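Local coordinates for possible substrate binding protein of ABC transporter system (PDB 3N0X) that probably binds branched-chain amino acids or related small ligands in the periplasm and delivers them to an ABC-type membrane transporter, at residues K22-G27 / D282-G287; T146-Y151 / W206-G211. One frame throughout, in Å; residues are numbered along the deposited sequence.

Interaction 1. Residues K22-G27 / D282-G287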
loop_
_atom_site.group_PDB
_atom_site.type_symbol
_atom_site.label_atom_id
_atom_site.label_comp_id
_atom_site.label_asym_id
_atom_site.label_seq_id
_atom_site.Cartn_x
_atom_site.Cartn_y
_atom_site.Cartn_z
ATOM N N LYS A 22 8.396 -8.995 9.377
ATOM C CA LYS A 22 8.892 -10.315 9.003
ATOM C C LYS A 22 8.447 -10.675 7.569
ATOM O O LYS A 22 9.228 -11.287 6.806
ATOM C CB LYS A 22 8.466 -11.388 10.025
ATOM C CG LYS A 22 9.123 -11.260 11.407
ATOM N N GLN A 23 7.224 -10.280 7.201
ATOM C CA GLN A 23 6.735 -10.531 5.847
ATOM C C GLN A 23 7.486 -9.713 4.804
ATOM O O GLN A 23 7.747 -10.202 3.701
ATOM C CB GLN A 23 5.237 -10.260 5.728
ATOM C CG GLN A 23 4.388 -11.251 6.498
ATOM C CD GLN A 23 2.893 -11.032 6.313
ATOM O OE1 GLN A 23 2.442 -9.963 5.898
ATOM N NE2 GLN A 23 2.114 -12.057 6.647
ATOM N N THR A 24 7.819 -8.457 5.129
ATOM C CA THR A 24 8.607 -7.636 4.228
ATOM C C THR A 24 9.921 -8.362 3.936
ATOM O O THR A 24 10.334 -8.461 2.787
ATOM C CB THR A 24 8.916 -6.286 4.828
ATOM O OG1 THR A 24 7.711 -5.551 5.055
ATOM C CG2 THR A 24 9.817 -5.461 3.865
ATOM N N GLU A 25 10.589 -8.845 4.974
ATOM C CA GLU A 25 11.881 -9.536 4.810
ATOM C C GLU A 25 11.720 -10.786 3.943
ATOM O O GLU A 25 12.515 -11.015 3.043
ATOM C CB GLU A 25 12.539 -9.858 6.153
ATOM C CG GLU A 25 13.872 -10.531 5.984
ATOM C CD GLU A 25 14.608 -10.791 7.285
ATOM O OE1 GLU A 25 14.036 -10.607 8.363
ATOM O OE2 GLU A 25 15.779 -11.240 7.200
ATOM N N THR A 26 10.706 -11.589 4.223
ATOM C CA THR A 26 10.441 -12.771 3.371
ATOM C C THR A 26 10.291 -12.379 1.887
ATOM O O THR A 26 10.867 -13.030 0.999
ATOM C CB THR A 26 9.214 -13.527 3.854
ATOM O OG1 THR A 26 9.445 -13.978 5.190
ATOM C CG2 THR A 26 8.859 -14.715 2.921
ATOM N N GLY A 27 9.509 -11.334 1.625
ATOM C CA GLY A 27 9.299 -10.885 0.234
ATOM C C GLY A 27 10.577 -10.398 -0.398
ATOM O O GLY A 27 10.859 -10.678 -1.590
ATOM N N ASP A 282 1.107 -12.047 1.650
ATOM C CA ASP A 282 0.238 -10.896 2.008
ATOM C C ASP A 282 0.854 -9.579 1.472
ATOM O O ASP A 282 1.865 -9.582 0.734
ATOM C CB ASP A 282 0.041 -10.909 3.536
ATOM C CG ASP A 282 -1.333 -10.312 4.011
ATOM O OD1 ASP A 282 -1.961 -9.517 3.269
ATOM O OD2 ASP A 282 -1.716 -10.644 5.181
ATOM N N PHE A 283 0.230 -8.443 1.822
ATOM C CA PHE A 283 0.685 -7.118 1.365
ATOM C C PHE A 283 2.198 -6.975 1.467
ATOM O O PHE A 283 2.870 -6.519 0.539
ATOM C CB PHE A 283 0.102 -5.976 2.237
ATOM C CG PHE A 283 -1.313 -5.514 1.893
ATOM C CD1 PHE A 283 -2.257 -6.313 1.261
ATOM C CD2 PHE A 283 -1.699 -4.243 2.278
ATOM C CE1 PHE A 283 -3.566 -5.819 1.023
ATOM C CE2 PHE A 283 -2.955 -3.746 1.976
ATOM C CZ PHE A 283 -3.890 -4.549 1.375
ATOM N N PHE A 284 2.702 -7.263 2.653
ATOM C CA PHE A 284 4.079 -6.932 2.975
ATOM C C PHE A 284 5.053 -7.794 2.193
ATOM O O PHE A 284 6.142 -7.345 1.773
ATOM C CB PHE A 284 4.277 -6.989 4.497
ATOM C CG PHE A 284 3.413 -6.017 5.212
ATOM C CD1 PHE A 284 3.774 -4.695 5.285
ATOM C CD2 PHE A 284 2.254 -6.427 5.847
ATOM C CE1 PHE A 284 2.962 -3.763 5.939
ATOM C CE2 PHE A 284 1.420 -5.500 6.441
ATOM C CZ PHE A 284 1.763 -4.181 6.489
ATOM N N THR A 285 4.648 -9.026 1.967
ATOM C CA THR A 285 5.431 -9.962 1.188
ATOM C C THR A 285 5.534 -9.448 -0.244
ATOM O O THR A 285 6.619 -9.384 -0.854
ATOM C CB THR A 285 4.745 -11.318 1.108
ATOM O OG1 THR A 285 4.123 -11.653 2.362
ATOM C CG2 THR A 285 5.768 -12.382 0.725
ATOM N N ALA A 286 4.399 -9.082 -0.819
ATOM C CA ALA A 286 4.362 -8.585 -2.174
ATOM C C ALA A 286 5.190 -7.302 -2.326
ATOM O O ALA A 286 5.909 -7.117 -3.296
ATOM C CB ALA A 286 2.887 -8.336 -2.643
ATOM N N GLY A 287 5.086 -6.413 -1.357
ATOM C CA GLY A 287 5.869 -5.191 -1.380
ATOM C C GLY A 287 7.364 -5.377 -1.210
ATOM O O GLY A 287 8.166 -4.734 -1.901
HETATM O O HOH W 1 -0.067 -9.371 7.101
HETATM O O HOH W 2 -0.889 -12.937 6.378
HETATM O O HOH W 3 6.658 -4.746 2.688
#
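T285 CA lies 3.4 Å from Q23 O, one of three CA-H...O contacts between helix 18-35 and the first turn of helix 283-302. A second sets T24 CA 3.5 Å from F284 O. In the third, G27 CA comes to 3.3 Å from T285 O. At G27 a side chain would run into T285 O, so the glycine lets the axes of 22-27 and 283-287 approach to 6.7 Å and cross at -35°.

Van der Waals contact gathers round Q23. Its CB packs on F284 CB at 3.6 Å, and its CG, turned anti to the carbonyl carbon (chi1 -68°), starts an extended chain that carries the amide past T285 OG1 to D282. There OE1 sits 3.5 Å from D282 CB and meets the F284 ring at its edge, by CD2. The other ring neighbour across the contact, T24 OG1, approaches obliquely. Beyond the two segments, Y20 stacks on F284.

Water supplies the polar links. One molecule donates to both Q23 OE1 and D282 OD2, and a second accepts from Q23 NE2 while donating to D282 OD2, so both ends of the amide are tied to one carboxylate oxygen. A third bridges T24 OG1, 2.7 Å away, and F284 O. D282 is further fixed by L238 N on OD2 and by F283 N on OD1, while its own N-H reaches T285 OG1.

A glycerol, probably from the crystallisation liquor, lies by the F284 side chain. The arrangement is close helix-helix packing at a glycine, within a periplasmic binding protein fold.

Interaction 2. Residues T146-Y151 / W206-G211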
loop_
_atom_site.group_PDB
_atom_site.type_symbol
_atom_site.label_atom_id
_atom_site.label_comp_id
_atom_site.label_asym_id
_atom_site.label_seq_id
_atom_site.Cartn_x
_atom_site.Cartn_y
_atom_site.Cartn_z
ATOM N N THR A 146 -19.504 9.511 2.504
ATOM C CA THR A 146 -18.278 9.001 3.101
ATOM C C THR A 146 -18.301 9.116 4.632
ATOM O O THR A 146 -18.883 10.023 5.199
ATOM C CB THR A 146 -17.016 9.731 2.547
ATOM O OG1 THR A 146 -17.093 11.136 2.817
ATOM C CG2 THR A 146 -16.835 9.496 0.974
ATOM N N LEU A 147 -17.622 8.171 5.288
ATOM C CA LEU A 147 -17.401 8.215 6.729
ATOM C C LEU A 147 -15.900 8.076 6.932
ATOM O O LEU A 147 -15.259 7.158 6.402
ATOM C CB LEU A 147 -18.116 7.072 7.447
ATOM C CG LEU A 147 -17.845 6.891 8.948
ATOM C CD1 LEU A 147 -18.280 8.139 9.721
ATOM C CD2 LEU A 147 -18.575 5.613 9.448
ATOM N N ALA A 148 -15.363 8.962 7.776
ATOM C CA ALA A 148 -13.940 8.990 8.087
ATOM C C ALA A 148 -13.763 9.505 9.496
ATOM O O ALA A 148 -14.678 10.121 10.071
ATOM C CB ALA A 148 -13.179 9.895 7.078
ATOM N N GLN A 149 -12.585 9.239 10.051
ATOM C CA GLN A 149 -12.146 9.827 11.318
ATOM C C GLN A 149 -11.676 11.277 11.102
ATOM O O GLN A 149 -11.092 11.618 10.056
ATOM C CB GLN A 149 -10.992 8.991 11.857
ATOM C CG GLN A 149 -11.401 7.561 12.185
ATOM C CD GLN A 149 -10.264 6.591 12.149
ATOM O OE1 GLN A 149 -9.582 6.426 11.142
ATOM N NE2 GLN A 149 -10.011 5.957 13.302
ATOM N N ASP A 150 -11.946 12.120 12.099
ATOM C CA ASP A 150 -11.638 13.544 12.032
ATOM C C ASP A 150 -10.159 13.785 12.366
ATOM O O ASP A 150 -9.813 14.322 13.431
ATOM C CB ASP A 150 -12.569 14.286 13.000
ATOM C CG ASP A 150 -12.599 15.766 12.781
ATOM O OD1 ASP A 150 -11.908 16.221 11.826
ATOM O OD2 ASP A 150 -13.339 16.470 13.510
ATOM N N TYR A 151 -9.287 13.414 11.429
ATOM C CA TYR A 151 -7.823 13.635 11.530
ATOM C C TYR A 151 -7.237 13.568 10.155
ATOM O O TYR A 151 -7.953 13.248 9.204
ATOM C CB TYR A 151 -7.139 12.696 12.534
ATOM C CG TYR A 151 -6.883 11.268 12.122
ATOM C CD1 TYR A 151 -7.816 10.530 11.390
ATOM C CD2 TYR A 151 -5.691 10.653 12.474
ATOM C CE1 TYR A 151 -7.563 9.207 11.036
ATOM C CE2 TYR A 151 -5.430 9.366 12.124
ATOM C CZ TYR A 151 -6.370 8.633 11.433
ATOM O OH TYR A 151 -6.078 7.336 11.071
ATOM N N TRP A 206 -19.039 4.805 1.706
ATOM C CA TRP A 206 -17.633 4.400 1.613
ATOM C C TRP A 206 -16.939 4.830 2.903
ATOM O O TRP A 206 -17.009 5.997 3.302
ATOM C CB TRP A 206 -16.937 4.982 0.367
ATOM C CG TRP A 206 -15.551 4.492 0.239
ATOM C CD1 TRP A 206 -15.183 3.268 -0.207
ATOM C CD2 TRP A 206 -14.331 5.182 0.551
ATOM N NE1 TRP A 206 -13.812 3.132 -0.188
ATOM C CE2 TRP A 206 -13.253 4.291 0.261
ATOM C CE3 TRP A 206 -14.031 6.457 1.034
ATOM C CZ2 TRP A 206 -11.913 4.646 0.447
ATOM C CZ3 TRP A 206 -12.676 6.803 1.217
ATOM C CH2 TRP A 206 -11.645 5.896 0.913
ATOM N N VAL A 207 -16.280 3.874 3.551
ATOM C CA VAL A 207 -15.617 4.106 4.818
ATOM C C VAL A 207 -14.094 4.083 4.635
ATOM O O VAL A 207 -13.529 3.219 3.914
ATOM C CB VAL A 207 -16.035 3.042 5.819
ATOM C CG1 VAL A 207 -15.387 3.293 7.210
ATOM C CG2 VAL A 207 -17.573 3.015 5.979
ATOM N N ILE A 208 -13.427 5.021 5.303
ATOM C CA ILE A 208 -11.987 4.992 5.429
ATOM C C ILE A 208 -11.746 5.027 6.947
ATOM O O ILE A 208 -12.267 5.900 7.649
ATOM C CB ILE A 208 -11.240 6.119 4.664
ATOM C CG1 ILE A 208 -9.737 6.055 4.968
ATOM C CG2 ILE A 208 -11.812 7.489 5.012
ATOM C CD1 ILE A 208 -8.881 7.011 4.139
ATOM N N TRP A 209 -10.961 4.088 7.445
ATOM C CA TRP A 209 -10.790 3.964 8.898
ATOM C C TRP A 209 -9.436 3.302 9.194
ATOM O O TRP A 209 -9.061 2.330 8.539
ATOM C CB TRP A 209 -11.921 3.124 9.504
ATOM C CG TRP A 209 -12.187 3.406 10.935
ATOM C CD1 TRP A 209 -11.653 2.769 12.026
ATOM C CD2 TRP A 209 -13.054 4.421 11.459
ATOM N NE1 TRP A 209 -12.163 3.305 13.185
ATOM C CE2 TRP A 209 -13.023 4.323 12.874
ATOM C CE3 TRP A 209 -13.889 5.377 10.874
ATOM C CZ2 TRP A 209 -13.752 5.166 13.687
ATOM C CZ3 TRP A 209 -14.620 6.192 11.675
ATOM C CH2 TRP A 209 -14.544 6.103 13.082
ATOM N N ALA A 210 -8.754 3.793 10.215
ATOM C CA ALA A 210 -7.502 3.179 10.689
ATOM C C ALA A 210 -7.670 2.848 12.164
ATOM O O ALA A 210 -8.241 3.604 12.918
ATOM C CB ALA A 210 -6.310 4.140 10.469
ATOM N N GLY A 211 -7.181 1.685 12.589
ATOM C CA GLY A 211 -7.265 1.296 13.994
ATOM C C GLY A 211 -8.575 0.606 14.303
ATOM O O GLY A 211 -9.317 0.222 13.395
HETATM O O HOH W 4 -10.448 7.693 8.857
#
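The W209 indole carries the Q149 side chain on one face: CG stands 3.3 Å from the centroid of the six-membered ring, only 4° off its normal, in a CH-pi contact, and the amide continues over the indole with its plane 18° from that of the ring. G211 O lies at the indole edge, and NE1 is hydrogen-bonded to G212 O; F185 meets the ring edge-to-face. At the W206 edge sits T146 CG2, while F161 stacks on that ring.

Stretched over W209, the Q149 amide grips the backbone of A210 twice. OE1 takes A210 N at 2.9 Å, the donor tilted 35° from the plane of the Q149 side-chain carbonyl, while NE2 gives to A210 O at 3.0 Å, lying in the plane of the A210 carbonyl. With alanine replacing W209, the Q149 amide would probably lose its flat support and be freer to turn away from A210.

The backbones run as neighbouring parallel strands of the four-stranded sheet in one lobe of the periplasmic binding protein fold, with L147 N hydrogen-bonded to W206 O and I208 N to L147 O. Farther along, a water joins Q149 N, Q149 OE1 and I208 O. A148 CB and I208 CG2 are tightly packed, 3.5 Å apart.

In the fold
From the N terminus, the chain passes through strand 5-11 into helix 18-35, which carries the first segment of interaction 1. It then builds the rest of the mixed sheet before entering the parallel sheet, where the end of strand 142-149 and the turn after it form residues 146-151. Interaction 2 closes there after a short excursion through helix 152-165, strand 171-178 and helix 186-196, when strand 202-207 returns alongside. Only later does helix 283-302 come back to helix 18-35, so the large loop of interaction 1 encloses the smaller one without crossing it. The contacts lie on opposite sides of the chain's centre, their own centres 26 Å apart: one joins helices far apart in sequence, the other neighbouring strands of one sheet.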